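Local coordinates for predicted metal-dependent hydrolase of the TIM-barrel fold (PDB 2QPX), which is of unknown specific function but holds two zinc ions in an amidohydrolase-type TIM barrel and is probably a metal-dependent hydrolase, at residues D24-N29 / A76-G81; L99-F104 / I127-T132; K156-H161 / I219-P224. One frame throughout, in Å; residues are numbered along the deposited sequence. Where two conformers were deposited one is given.

Interaction 1 of 3, residues D24-N29 / A76-G81; sequences DGKVPN and AMNDPG. With EDO (1,2-ethanediol), chain L.
Gly25 and Lys26, the two central residues of a type I beta turn from Asp24 to Val27, lie against Ala76 and Met77 (a selenomethionine), just ahead of helix 79-92. The turn belongs to the loop that follows strand 14-19 of the barrel, and an Asx turn is laid over it: Asp24 OD1 accepts the backbone N of Lys26 at 3.0 Å. The tight part is backbone against backbone. Met77 N donates to Gly25 O at 2.9 Å and almost straight, 175° at the hydrogen, though the donor stands well above the carbonyl plane. Beside this bond the methyl of Ala76 points at the turn, its CB 3.5 Å from Val27 O and about as far from Gly25 O. The Met77 side chain runs off into the protein, against Arg30, Leu68, Tyr82 and Tyr85, so this inner edge is buried. The outer side is built from charges and open to solvent. Lys26 starts with CG beside its own backbone N and passes Asn78 at about a right angle, CD 3.7 Å from OD1. Bends at chi3 and chi4 (-71° and -59°) then curl the ammonium group back between two carboxylates, making a salt-bridge network with Asp24 and Asp79. NZ lies 2.8 Å from Asp24 OD1, on the syn side but somewhat out of plane, while the backbone N of Lys26 reaches the same oxygen from the opposite face. The lysine charge probably offsets the repulsion between the acids, Asp24 OD1 and Asp79 OD1 being only 4.8 Å apart. An ethanediol, probably from the crystallisation liquor, gives its O2 hydroxyl to Asp24 OD2. On the helix side, Asp79 OD1 takes Lys26 NZ on its syn lone pair at 3.0 Å.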
loop_
_atom_site.group_PDB
_atom_site.type_symbol
_atom_site.label_atom_id
_atom_site.label_comp_id
_atom_site.label_asym_id
_atom_site.label_seq_id
_atom_site.Cartn_x
_atom_site.Cartn_y
_atom_site.Cartn_z
ATOM N N ASP A 24 -5.257 37.409 -1.640
ATOM C CA ASP A 24 -4.772 38.779 -1.412
ATOM C C ASP A 24 -3.600 38.802 -0.433
ATOM O O ASP A 24 -3.746 38.369 0.701
ATOM C CB ASP A 24 -5.972 39.594 -0.888
ATOM C CG ASP A 24 -5.696 41.084 -0.713
ATOM O OD1 ASP A 24 -4.567 41.540 -0.826
ATOM O OD2 ASP A 24 -6.685 41.796 -0.456
ATOM N N GLY A 25 -2.450 39.300 -0.901
ATOM C CA GLY A 25 -1.221 39.355 -0.121
ATOM C C GLY A 25 -1.312 40.268 1.101
ATOM O O GLY A 25 -0.519 40.156 2.027
ATOM N N LYS A 26 -2.310 41.149 1.127
ATOM C CA LYS A 26 -2.533 42.073 2.250
ATOM C C LYS A 26 -3.249 41.448 3.448
ATOM O O LYS A 26 -3.366 42.083 4.500
ATOM C CB LYS A 26 -3.324 43.298 1.757
ATOM C CG LYS A 26 -2.642 44.029 0.643
ATOM C CD LYS A 26 -3.404 45.329 0.256
ATOM C CE LYS A 26 -4.731 45.007 -0.453
ATOM N NZ LYS A 26 -4.513 44.203 -1.702
ATOM N N VAL A 27 -3.752 40.209 3.316
ATOM C CA VAL A 27 -4.429 39.550 4.436
ATOM C C VAL A 27 -3.527 39.501 5.661
ATOM O O VAL A 27 -2.382 39.109 5.565
ATOM C CB VAL A 27 -4.867 38.093 3.997
ATOM C CG1 VAL A 27 -5.041 37.153 5.179
ATOM C CG2 VAL A 27 -6.120 38.199 3.103
ATOM N N PRO A 28 -4.029 39.934 6.820
ATOM C CA PRO A 28 -3.116 40.150 7.947
ATOM C C PRO A 28 -2.487 38.938 8.647
ATOM O O PRO A 28 -1.315 39.021 9.072
ATOM C CB PRO A 28 -3.991 40.955 8.941
ATOM C CG PRO A 28 -5.383 40.533 8.629
ATOM C CD PRO A 28 -5.391 40.414 7.121
ATOM N N ASN A 29 -3.211 37.831 8.737
ATOM C CA ASN A 29 -2.748 36.677 9.555
ATOM C C ASN A 29 -2.029 35.660 8.656
ATOM O O ASN A 29 -2.405 34.497 8.571
ATOM C CB ASN A 29 -3.938 36.035 10.295
ATOM C CG ASN A 29 -5.107 35.655 9.368
ATOM O OD1 ASN A 29 -5.244 36.183 8.242
ATOM N ND2 ASN A 29 -5.966 34.734 9.841
ATOM N N ALA A 76 2.429 40.638 6.042
ATOM C CA ALA A 76 1.544 40.886 4.898
ATOM C C ALA A 76 2.261 41.820 3.908
ATOM O O ALA A 76 3.222 42.504 4.260
ATOM C CB ALA A 76 0.185 41.467 5.353
HETATM N N MSE A 77 1.831 41.807 2.648
HETATM C CA MSE A 77 2.525 42.511 1.584
HETATM C C MSE A 77 1.534 43.321 0.778
HETATM O O MSE A 77 0.464 42.831 0.404
HETATM C CB MSE A 77 3.260 41.521 0.669
HETATM C CG MSE A 77 4.402 40.802 1.354
HETATM SE SE MSE A 77 5.076 39.284 0.413
HETATM C CE MSE A 77 3.817 37.996 1.108
ATOM N N ASN A 78 1.920 44.576 0.499
ATOM C CA ASN A 78 1.154 45.386 -0.442
ATOM C C ASN A 78 1.368 44.895 -1.875
ATOM O O ASN A 78 2.160 43.991 -2.130
ATOM C CB ASN A 78 1.504 46.875 -0.265
ATOM C CG ASN A 78 0.737 47.520 0.876
ATOM O OD1 ASN A 78 -0.315 47.030 1.272
ATOM N ND2 ASN A 78 1.238 48.666 1.381
ATOM N N ASP A 79 0.621 45.449 -2.825
ATOM C CA ASP A 79 0.599 44.850 -4.151
ATOM C C ASP A 79 1.954 44.776 -4.883
ATOM O O ASP A 79 2.287 43.758 -5.496
ATOM C CB ASP A 79 -0.468 45.543 -4.998
ATOM C CG ASP A 79 -1.872 45.375 -4.436
ATOM O OD1 ASP A 79 -2.099 44.644 -3.459
ATOM O OD2 ASP A 79 -2.810 45.995 -5.013
ATOM N N PRO A 80 2.748 45.864 -4.889
ATOM C CA PRO A 80 4.056 45.738 -5.563
ATOM C C PRO A 80 4.970 44.699 -4.910
ATOM O O PRO A 80 5.605 43.896 -5.606
ATOM C CB PRO A 80 4.667 47.166 -5.466
ATOM C CG PRO A 80 3.605 48.012 -5.020
ATOM C CD PRO A 80 2.512 47.234 -4.397
ATOM N N GLY A 81 5.011 44.712 -3.587
ATOM C CA GLY A 81 5.818 43.720 -2.847
ATOM C C GLY A 81 5.329 42.303 -3.123
ATOM O O GLY A 81 6.132 41.405 -3.345
HETATM C C1 EDO L . -7.956 41.717 3.431
HETATM O O1 EDO L . -7.754 41.256 4.773
HETATM C C2 EDO L . -6.829 42.662 3.039
HETATM O O2 EDO L . -7.060 43.220 1.731
#

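Interaction 2 of 3, residues L99-F104 / I127-T132; sequences LIDTGF and IYRLET
Asp101 and Ile127 pair in parallel where strands 95-101 and 124-127 run out at the zinc end of the barrel. Of the backbone bonds, Ile127 N to Ile100 O is short at 2.8 Å, whereas Thr102 N to Ile127 O is weak at 3.4 Å. The charged link is a side-on salt bridge: Arg129 NH2 meets Asp101 OD2 at 2.8 Å, near the guanidinium plane, and NE reaches the syn lone pair of OD1 at 3.1 Å. The carboxylate and guanidinium planes are turned 54° apart. A bend at chi3 (-75°) swings the guanidinium to the carboxylate. Asp101 OD1 also accepts Gly103 N at 2.9 Å, closing an Asx turn that fixes the carboxylate from a second direction. Packing is close over one guanidinium face, where the Gly103-Phe104 peptide lies; Leu99 CB touches Ile127 CG1 at 4.1 Å. One water joins Thr102 OG1 to Arg129 N. Asp101 OD2 further accepts NZ of the carboxylated lysine at position 167, a ligand of both zincs, which places the bridge in the second shell, where it probably steadies that ligand. Strand 14-19, which carries zinc ligand His18 and leads into His20, flanks strand 95-101, while helix 130-138 follows Arg129 and packs through Leu130 on helix 204-221.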
loop_
_atom_site.group_PDB
_atom_site.type_symbol
_atom_site.label_atom_id
_atom_site.label_comp_id
_atom_site.label_asym_id
_atom_site.label_seq_id
_atom_site.Cartn_x
_atom_site.Cartn_y
_atom_site.Cartn_z
ATOM N N LEU A 99 -2.450 26.217 -14.788
ATOM C CA LEU A 99 -3.830 25.906 -15.152
ATOM C C LEU A 99 -4.624 25.764 -13.849
ATOM O O LEU A 99 -4.431 24.809 -13.098
ATOM C CB LEU A 99 -3.916 24.636 -16.008
ATOM C CG LEU A 99 -2.912 24.485 -17.157
ATOM C CD1 LEU A 99 -3.192 23.220 -17.995
ATOM C CD2 LEU A 99 -2.913 25.734 -18.024
ATOM N N ILE A 100 -5.494 26.732 -13.586
ATOM C CA ILE A 100 -6.209 26.862 -12.328
ATOM C C ILE A 100 -7.637 26.292 -12.452
ATOM O O ILE A 100 -8.423 26.685 -13.323
ATOM C CB ILE A 100 -6.297 28.311 -11.854
ATOM C CG1 ILE A 100 -4.889 28.773 -11.387
ATOM C CG2 ILE A 100 -7.358 28.481 -10.762
ATOM C CD1 ILE A 100 -4.774 30.203 -10.892
ATOM N N ASP A 101 -7.930 25.336 -11.575
ATOM C CA ASP A 101 -9.284 24.828 -11.370
ATOM C C ASP A 101 -10.060 25.925 -10.634
ATOM O O ASP A 101 -9.851 26.175 -9.445
ATOM C CB ASP A 101 -9.215 23.527 -10.565
ATOM C CG ASP A 101 -10.566 23.062 -10.034
ATOM O OD1 ASP A 101 -11.628 23.667 -10.243
ATOM O OD2 ASP A 101 -10.479 22.037 -9.351
ATOM N N THR A 102 -10.949 26.607 -11.343
ATOM C CA THR A 102 -11.565 27.801 -10.807
ATOM C C THR A 102 -12.780 27.470 -9.897
ATOM O O THR A 102 -13.454 28.377 -9.419
ATOM C CB THR A 102 -11.992 28.753 -11.937
ATOM O OG1 THR A 102 -12.895 28.062 -12.806
ATOM C CG2 THR A 102 -10.812 29.279 -12.728
ATOM N N GLY A 103 -13.048 26.182 -9.660
ATOM C CA GLY A 103 -14.159 25.772 -8.811
ATOM C C GLY A 103 -13.881 25.788 -7.308
ATOM O O GLY A 103 -14.805 25.686 -6.523
ATOM N N PHE A 104 -12.615 25.905 -6.899
ATOM C CA PHE A 104 -12.242 26.116 -5.488
ATOM C C PHE A 104 -11.915 27.581 -5.254
ATOM O O PHE A 104 -11.082 28.147 -5.952
ATOM C CB PHE A 104 -11.027 25.283 -5.110
ATOM C CG PHE A 104 -10.438 25.642 -3.756
ATOM C CD1 PHE A 104 -11.154 25.442 -2.607
ATOM C CD2 PHE A 104 -9.189 26.273 -3.666
ATOM C CE1 PHE A 104 -10.641 25.822 -1.385
ATOM C CE2 PHE A 104 -8.669 26.626 -2.452
ATOM C CZ PHE A 104 -9.405 26.431 -1.319
ATOM N N ILE A 127 -9.445 25.835 -15.784
ATOM C CA ILE A 127 -10.008 24.464 -15.839
ATOM C C ILE A 127 -11.441 24.525 -15.318
ATOM O O ILE A 127 -11.722 25.159 -14.298
ATOM C CB ILE A 127 -9.183 23.452 -14.990
ATOM C CG1 ILE A 127 -7.728 23.328 -15.528
ATOM C CG2 ILE A 127 -9.871 22.064 -14.870
ATOM C CD1 ILE A 127 -7.556 22.601 -16.870
ATOM N N TYR A 128 -12.355 23.888 -16.055
ATOM C CA TYR A 128 -13.802 23.941 -15.796
ATOM C C TYR A 128 -14.196 22.853 -14.824
ATOM O O TYR A 128 -14.169 21.666 -15.156
ATOM C CB TYR A 128 -14.517 23.701 -17.111
ATOM C CG TYR A 128 -16.034 23.805 -17.134
ATOM C CD1 TYR A 128 -16.863 22.807 -16.655
ATOM C CD2 TYR A 128 -16.645 24.911 -17.693
ATOM C CE1 TYR A 128 -18.246 22.934 -16.722
ATOM C CE2 TYR A 128 -18.018 25.024 -17.801
ATOM C CZ TYR A 128 -18.827 24.025 -17.294
ATOM O OH TYR A 128 -20.202 24.091 -17.348
ATOM N N ARG A 129 -14.574 23.250 -13.624
ATOM C CA ARG A 129 -15.018 22.258 -12.635
ATOM C C ARG A 129 -16.489 21.889 -12.903
ATOM O O ARG A 129 -17.420 22.743 -12.846
ATOM C CB ARG A 129 -14.849 22.777 -11.203
ATOM C CG ARG A 129 -15.143 21.674 -10.182
ATOM C CD ARG A 129 -15.007 22.103 -8.792
ATOM N NE ARG A 129 -13.616 22.223 -8.408
ATOM C CZ ARG A 129 -13.198 22.179 -7.155
ATOM N NH1 ARG A 129 -14.067 22.084 -6.164
ATOM N NH2 ARG A 129 -11.921 22.229 -6.901
ATOM N N LEU A 130 -16.711 20.619 -13.190
ATOM C CA LEU A 130 -18.052 20.165 -13.551
ATOM C C LEU A 130 -19.099 20.374 -12.449
ATOM O O LEU A 130 -20.164 20.886 -12.699
ATOM C CB LEU A 130 -17.987 18.693 -13.954
ATOM C CG LEU A 130 -17.247 18.431 -15.294
ATOM C CD1 LEU A 130 -16.943 16.908 -15.403
ATOM C CD2 LEU A 130 -18.043 18.913 -16.526
ATOM N N GLU A 131 -18.798 19.900 -11.247
ATOM C CA GLU A 131 -19.815 19.859 -10.197
ATOM C C GLU A 131 -20.278 21.254 -9.769
ATOM O O GLU A 131 -21.449 21.459 -9.454
ATOM C CB GLU A 131 -19.406 19.003 -8.993
ATOM C CG GLU A 131 -19.285 17.518 -9.285
ATOM C CD GLU A 131 -18.009 17.065 -10.007
ATOM O OE1 GLU A 131 -17.082 17.904 -10.241
ATOM O OE2 GLU A 131 -17.975 15.837 -10.300
ATOM N N THR A 132 -19.356 22.225 -9.701
ATOM C CA THR A 132 -19.725 23.586 -9.299
ATOM C C THR A 132 -20.568 24.269 -10.380
ATOM O O THR A 132 -21.526 24.968 -10.082
ATOM C CB THR A 132 -18.465 24.379 -8.892
ATOM O OG1 THR A 132 -17.485 24.167 -9.866
ATOM C CG2 THR A 132 -17.907 23.884 -7.565
HETATM O O HOH W 1 -14.793 26.010 -12.820
#

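Interaction 3 of 3, residues K156-H161 / I219-P224; sequences KQAKAH and IAQDMP. With EDO (1,2-ethanediol), chain K; EDO (1,2-ethanediol), chain J.
Lys159 lays its CB and CG across the end of Met223, a selenomethionine whose SE and CE both come within 3.8 Å of that CB. The lysine chain leaves with CG anti to its own N (chi1 176°) and stays extended, carrying NZ past the end of helix 204-221. There a water accepts from NZ and donates to Gln221 O, each at 2.8 Å, and an ethanediol, probably from the crystallisation liquor, takes a further NZ hydrogen on its O1. Gln221 supplies the direct polar link: its OE1 accepts Lys159 N at 2.9 Å, nearly along the C=O axis (177°). Its NE2 is held by Val155 O and Phe217 O, so the amide ties the end of helix 144-156 to the last turn of its own helix. Cut back to alanine, Gln221 would probably leave Lys159 N and Val155 O without their mates and a gap beside Lys156. On the buried side, Ala158 CB meets Met223 CE at 4.4 Å, with Phe166 next to both residues. Asp222, with positive phi, closes the helix in a Schellman motif, the turn by which helix 204-221 passes into barrel strand 225-229, as expected of a TIM barrel's alternating helices and strands.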
loop_
_atom_site.group_PDB
_atom_site.type_symbol
_atom_site.label_atom_id
_atom_site.label_comp_id
_atom_site.label_asym_id
_atom_site.label_seq_id
_atom_site.Cartn_x
_atom_site.Cartn_y
_atom_site.Cartn_z
ATOM N N LYS A 156 -20.435 22.012 -23.357
ATOM C CA LYS A 156 -20.108 22.006 -24.763
ATOM C C LYS A 156 -19.420 23.298 -25.218
ATOM O O LYS A 156 -18.671 23.283 -26.190
ATOM C CB LYS A 156 -21.377 21.745 -25.597
ATOM C CG LYS A 156 -21.907 20.344 -25.479
ATOM C CD LYS A 156 -23.275 20.256 -26.136
ATOM C CE LYS A 156 -23.890 18.886 -26.039
ATOM N NZ LYS A 156 -25.211 18.799 -26.694
ATOM N N GLN A 157 -19.710 24.402 -24.549
ATOM C CA GLN A 157 -19.174 25.725 -24.874
ATOM C C GLN A 157 -17.874 26.074 -24.125
ATOM O O GLN A 157 -17.354 27.213 -24.263
ATOM C CB GLN A 157 -20.211 26.796 -24.550
ATOM C CG GLN A 157 -21.467 26.750 -25.435
ATOM C CD GLN A 157 -22.687 27.477 -24.819
ATOM O OE1 GLN A 157 -22.611 28.139 -23.762
ATOM N NE2 GLN A 157 -23.847 27.318 -25.483
ATOM N N ALA A 158 -17.360 25.128 -23.313
ATOM C CA ALA A 158 -16.234 25.476 -22.434
ATOM C C ALA A 158 -15.035 25.912 -23.229
ATOM O O ALA A 158 -14.383 26.894 -22.855
ATOM C CB ALA A 158 -15.884 24.323 -21.440
ATOM N N LYS A 159 -14.692 25.175 -24.277
ATOM C CA LYS A 159 -13.489 25.549 -25.084
ATOM C C LYS A 159 -13.647 26.965 -25.687
ATOM O O LYS A 159 -12.734 27.820 -25.634
ATOM C CB LYS A 159 -13.194 24.513 -26.158
ATOM C CG LYS A 159 -12.053 24.856 -27.095
ATOM C CD LYS A 159 -11.713 23.712 -28.004
ATOM C CE LYS A 159 -10.749 24.140 -29.086
ATOM N NZ LYS A 159 -10.342 22.945 -29.869
ATOM N N ALA A 160 -14.826 27.199 -26.263
ATOM C CA ALA A 160 -15.157 28.509 -26.829
ATOM C C ALA A 160 -15.084 29.627 -25.797
ATOM O O ALA A 160 -14.677 30.751 -26.118
ATOM C CB ALA A 160 -16.560 28.469 -27.545
ATOM N N HIS A 161 -15.415 29.317 -24.543
ATOM C CA HIS A 161 -15.366 30.276 -23.469
ATOM C C HIS A 161 -13.966 30.420 -22.846
ATOM O O HIS A 161 -13.792 31.221 -21.956
ATOM C CB HIS A 161 -16.372 29.938 -22.386
ATOM C CG HIS A 161 -17.792 30.201 -22.777
ATOM N ND1 HIS A 161 -18.843 29.440 -22.314
ATOM C CD2 HIS A 161 -18.335 31.149 -23.578
ATOM C CE1 HIS A 161 -19.976 29.919 -22.804
ATOM N NE2 HIS A 161 -19.696 30.961 -23.568
ATOM N N ILE A 219 -14.623 14.805 -25.219
ATOM C CA ILE A 219 -13.887 14.199 -26.345
ATOM C C ILE A 219 -14.022 15.099 -27.582
ATOM O O ILE A 219 -13.023 15.358 -28.283
ATOM C CB ILE A 219 -14.367 12.747 -26.647
ATOM C CG1 ILE A 219 -14.009 11.779 -25.510
ATOM C CG2 ILE A 219 -13.760 12.237 -27.990
ATOM C CD1 ILE A 219 -14.729 10.411 -25.578
ATOM N N ALA A 220 -15.228 15.588 -27.869
ATOM C CA ALA A 220 -15.440 16.405 -29.071
ATOM C C ALA A 220 -14.626 17.692 -29.032
ATOM O O ALA A 220 -14.220 18.176 -30.090
ATOM C CB ALA A 220 -16.923 16.723 -29.273
ATOM N N GLN A 221 -14.359 18.231 -27.835
ATOM C CA GLN A 221 -13.523 19.430 -27.680
ATOM C C GLN A 221 -12.026 19.119 -27.548
ATOM O O GLN A 221 -11.187 20.028 -27.582
ATOM C CB GLN A 221 -13.999 20.245 -26.472
ATOM C CG GLN A 221 -15.373 20.833 -26.645
ATOM C CD GLN A 221 -15.920 21.436 -25.387
ATOM O OE1 GLN A 221 -15.594 22.583 -25.050
ATOM N NE2 GLN A 221 -16.748 20.667 -24.652
ATOM N N ASP A 222 -11.700 17.845 -27.400
ATOM C CA ASP A 222 -10.342 17.342 -27.280
ATOM C C ASP A 222 -9.566 18.042 -26.165
ATOM O O ASP A 222 -8.403 18.405 -26.354
ATOM C CB ASP A 222 -9.567 17.455 -28.603
ATOM C CG ASP A 222 -8.282 16.650 -28.592
ATOM O OD1 ASP A 222 -8.192 15.594 -27.882
ATOM O OD2 ASP A 222 -7.307 17.103 -29.249
HETATM N N MSE A 223 -10.188 18.162 -24.983
HETATM C CA MSE A 223 -9.498 18.698 -23.816
HETATM C C MSE A 223 -9.539 17.656 -22.688
HETATM O O MSE A 223 -10.461 16.834 -22.657
HETATM C CB MSE A 223 -10.094 20.026 -23.393
HETATM C CG MSE A 223 -10.206 20.987 -24.558
HETATM SE SE MSE A 223 -10.509 22.825 -24.004
HETATM C CE MSE A 223 -12.139 22.665 -23.012
ATOM N N PRO A 224 -8.555 17.672 -21.776
ATOM C CA PRO A 224 -8.544 16.659 -20.739
ATOM C C PRO A 224 -9.610 16.784 -19.670
ATOM O O PRO A 224 -10.135 17.892 -19.444
ATOM C CB PRO A 224 -7.162 16.832 -20.109
ATOM C CG PRO A 224 -6.353 17.551 -21.157
ATOM C CD PRO A 224 -7.306 18.458 -21.737
HETATM C C1 EDO K . -12.488 20.506 -31.751
HETATM O O1 EDO K . -12.347 21.683 -30.943
HETATM C C2 EDO K . -11.449 19.478 -31.353
HETATM O O2 EDO K . -10.125 20.015 -31.538
HETATM C C1 EDO J . -12.301 30.637 -18.829
HETATM O O1 EDO J . -11.977 31.408 -19.983
HETATM C C2 EDO J . -12.442 31.573 -17.646
HETATM O O2 EDO J . -13.771 32.109 -17.624
HETATM O O HOH W 2 -8.844 21.379 -28.109
#

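Interaction 2 lies deepest, about 10 Å between its centre and that of the chain, and its salt bridge lies in the second shell of the zinc site. Interactions 1 and 3 are peripheral and away from the metals, their centres about 25 Å and 19 Å out. In interaction 1 the charges lie on the solvent side; in interaction 3 the direct link is a neutral amide, with the lysine charge turned to water. Interaction 2 alone pairs barrel strands, whereas the others join loops to helix ends. Interactions 2 and 3 touch through Tyr128 CD2 and Ala158 CB, 3.9 Å apart. Interaction 1 meets neither, but its helix 79-92 is followed in sequence by strand 95-101 of interaction 2.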